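Local coordinates for protein thin, isoform D (Drosophila melanogaster, PDB 6XG7) that probably acts as a ubiquitin-protein ligase through a zinc-binding RING domain, and is present here as its NHL-repeat beta-propeller, at residues A96-N101 with Y106-R111. Sequence-based numbering, arbitrary orientation.
Sequences AGVAVN and YIIADR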
loop_
_atom_site.group_PDB
_atom_site.type_symbol
_atom_site.label_atom_id
_atom_site.label_comp_id
_atom_site.label_asym_id
_atom_site.label_seq_id
_atom_site.Cartn_x
_atom_site.Cartn_y
_atom_site.Cartn_z
ATOM N N ALA A 96 4.072 -0.417 -8.543
ATOM C CA ALA A 96 3.005 0.182 -7.755
ATOM C C ALA A 96 3.223 -0.097 -6.273
ATOM O O ALA A 96 3.780 0.734 -5.561
ATOM C CB ALA A 96 1.658 -0.377 -8.225
ATOM N N GLY A 97 2.842 -1.275 -5.811
ATOM C CA GLY A 97 3.003 -1.622 -4.417
ATOM C C GLY A 97 4.402 -2.078 -4.048
ATOM O O GLY A 97 5.147 -2.643 -4.845
ATOM N N VAL A 98 4.751 -1.809 -2.795
ATOM C CA VAL A 98 5.976 -2.309 -2.181
ATOM C C VAL A 98 5.665 -2.684 -0.741
ATOM O O VAL A 98 4.860 -2.022 -0.071
ATOM C CB VAL A 98 7.140 -1.289 -2.269
ATOM C CG1 VAL A 98 6.826 -0.002 -1.547
ATOM C CG2 VAL A 98 8.452 -1.909 -1.743
ATOM N N ALA A 99 6.315 -3.749 -0.275
ATOM C CA ALA A 99 6.226 -4.198 1.107
ATOM C C ALA A 99 7.596 -4.677 1.559
ATOM O O ALA A 99 8.446 -5.027 0.740
ATOM C CB ALA A 99 5.211 -5.335 1.271
ATOM N N VAL A 100 7.797 -4.706 2.873
ATOM C CA VAL A 100 8.981 -5.295 3.477
ATOM C C VAL A 100 8.511 -6.396 4.410
ATOM O O VAL A 100 7.619 -6.171 5.230
ATOM C CB VAL A 100 9.843 -4.255 4.220
ATOM C CG1 VAL A 100 11.118 -4.929 4.732
ATOM C CG2 VAL A 100 10.191 -3.084 3.315
ATOM N N ASN A 101 9.113 -7.581 4.297
ATOM C CA ASN A 101 8.661 -8.701 5.101
ATOM C C ASN A 101 9.455 -8.824 6.406
ATOM O O ASN A 101 10.314 -8.004 6.740
ATOM C CB ASN A 101 8.630 -9.997 4.291
ATOM C CG ASN A 101 9.997 -10.592 4.046
ATOM O OD1 ASN A 101 11.025 -10.137 4.564
ATOM N ND2 ASN A 101 10.011 -11.662 3.269
ATOM N N TYR A 106 12.455 -7.048 0.339
ATOM C CA TYR A 106 11.554 -6.153 -0.378
ATOM C C TYR A 106 10.699 -6.959 -1.344
ATOM O O TYR A 106 11.220 -7.769 -2.119
ATOM C CB TYR A 106 12.343 -5.095 -1.153
ATOM C CG TYR A 106 13.149 -4.182 -0.267
ATOM C CD1 TYR A 106 12.587 -3.050 0.265
ATOM C CD2 TYR A 106 14.463 -4.473 0.065
ATOM C CE1 TYR A 106 13.309 -2.213 1.100
ATOM C CE2 TYR A 106 15.194 -3.648 0.902
ATOM C CZ TYR A 106 14.614 -2.510 1.414
ATOM O OH TYR A 106 15.299 -1.668 2.264
ATOM N N ILE A 107 9.397 -6.737 -1.290
ATOM C CA ILE A 107 8.431 -7.383 -2.170
ATOM C C ILE A 107 7.821 -6.282 -3.026
ATOM O O ILE A 107 7.202 -5.354 -2.493
ATOM C CB ILE A 107 7.324 -8.098 -1.377
ATOM C CG1 ILE A 107 7.872 -8.844 -0.148
ATOM C CG2 ILE A 107 6.488 -8.958 -2.306
ATOM C CD1 ILE A 107 8.856 -9.903 -0.451
ATOM N N ILE A 108 7.957 -6.397 -4.350
ATOM C CA ILE A 108 7.548 -5.344 -5.277
ATOM C C ILE A 108 6.505 -5.883 -6.242
ATOM O O ILE A 108 6.709 -6.932 -6.874
ATOM C CB ILE A 108 8.746 -4.795 -6.076
ATOM C CG1 ILE A 108 9.602 -3.848 -5.237
ATOM C CG2 ILE A 108 8.269 -4.007 -7.303
ATOM C CD1 ILE A 108 10.426 -4.488 -4.270
ATOM N N ALA A 109 5.406 -5.148 -6.383
ATOM C CA ALA A 109 4.418 -5.427 -7.421
ATOM C C ALA A 109 4.834 -4.665 -8.674
ATOM O O ALA A 109 4.722 -3.434 -8.748
ATOM C CB ALA A 109 3.018 -5.041 -6.958
ATOM N N ASP A 110 5.326 -5.407 -9.659
ATOM C CA ASP A 110 5.934 -4.837 -10.860
ATOM C C ASP A 110 4.845 -4.722 -11.921
ATOM O O ASP A 110 4.723 -5.533 -12.829
ATOM C CB ASP A 110 7.089 -5.734 -11.288
ATOM C CG ASP A 110 7.947 -5.131 -12.352
ATOM O OD1 ASP A 110 7.716 -3.957 -12.727
ATOM O OD2 ASP A 110 8.870 -5.845 -12.818
ATOM N N ARG A 111 4.051 -3.655 -11.794
ATOM C CA ARG A 111 2.754 -3.483 -12.440
ATOM C C ARG A 111 2.746 -3.885 -13.914
ATOM O O ARG A 111 1.974 -4.762 -14.318
ATOM C CB ARG A 111 2.312 -2.027 -12.267
ATOM C CG ARG A 111 0.998 -1.666 -12.916
ATOM C CD ARG A 111 0.780 -0.144 -12.820
ATOM N NE ARG A 111 -0.337 0.336 -13.634
ATOM C CZ ARG A 111 -0.521 1.607 -13.974
ATOM N NH1 ARG A 111 0.340 2.535 -13.585
ATOM N NH2 ARG A 111 -1.573 1.953 -14.710
#
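Ile107 N gives its hydrogen to Ala99 O over 2.8 Å, an almost straight bond with 175° at the hydrogen. The same oxygen also receives a CA-H...O contact from Tyr106 CA. Ala99 N returns a bond to Ile107 O at 2.9 Å, so Ala99 and Ile107 form a hydrogen-bonded antiparallel pair. Two more backbone bonds extend the pairing past the start of strand 98-100, into the loop before it. Ala109 N reaches Gly97 O at 3.0 Å, and Ala96 N meets Ala109 O head-on at 3.1 Å.

The side chains divide between the two faces. Val98, Val100, Tyr106 and Ile108 share one face. Val100 CG2 meets the CD1 and CE1 side of the Tyr106 ring obliquely, 3.9 Å from CD1. With CG1 anti to the backbone N (chi1 -176°), CG2 is the branch beside that ring. Val98 and Ile108 lie side by side, with Val98 CG2 4.1 Å from Ile108 CD1. On the other face Ala99 CB sits 4.4 Å from Ile107 CB. Asn101 closes the hairpin turn: its OD1 accepts bonds from Ile103 N and Gln105 N.

This hairpin forms the first two strands of a four-stranded antiparallel blade of the NHL beta-propeller. Strand 98-100 is the edge strand, and strand 115-119 pairs with the far side of strand 106-110. The valine and tyrosine face packs on Val60 of strand 58-63, in the preceding blade, while Ile107 on the opposite face touches Val145 of strand 142-147 in the following one.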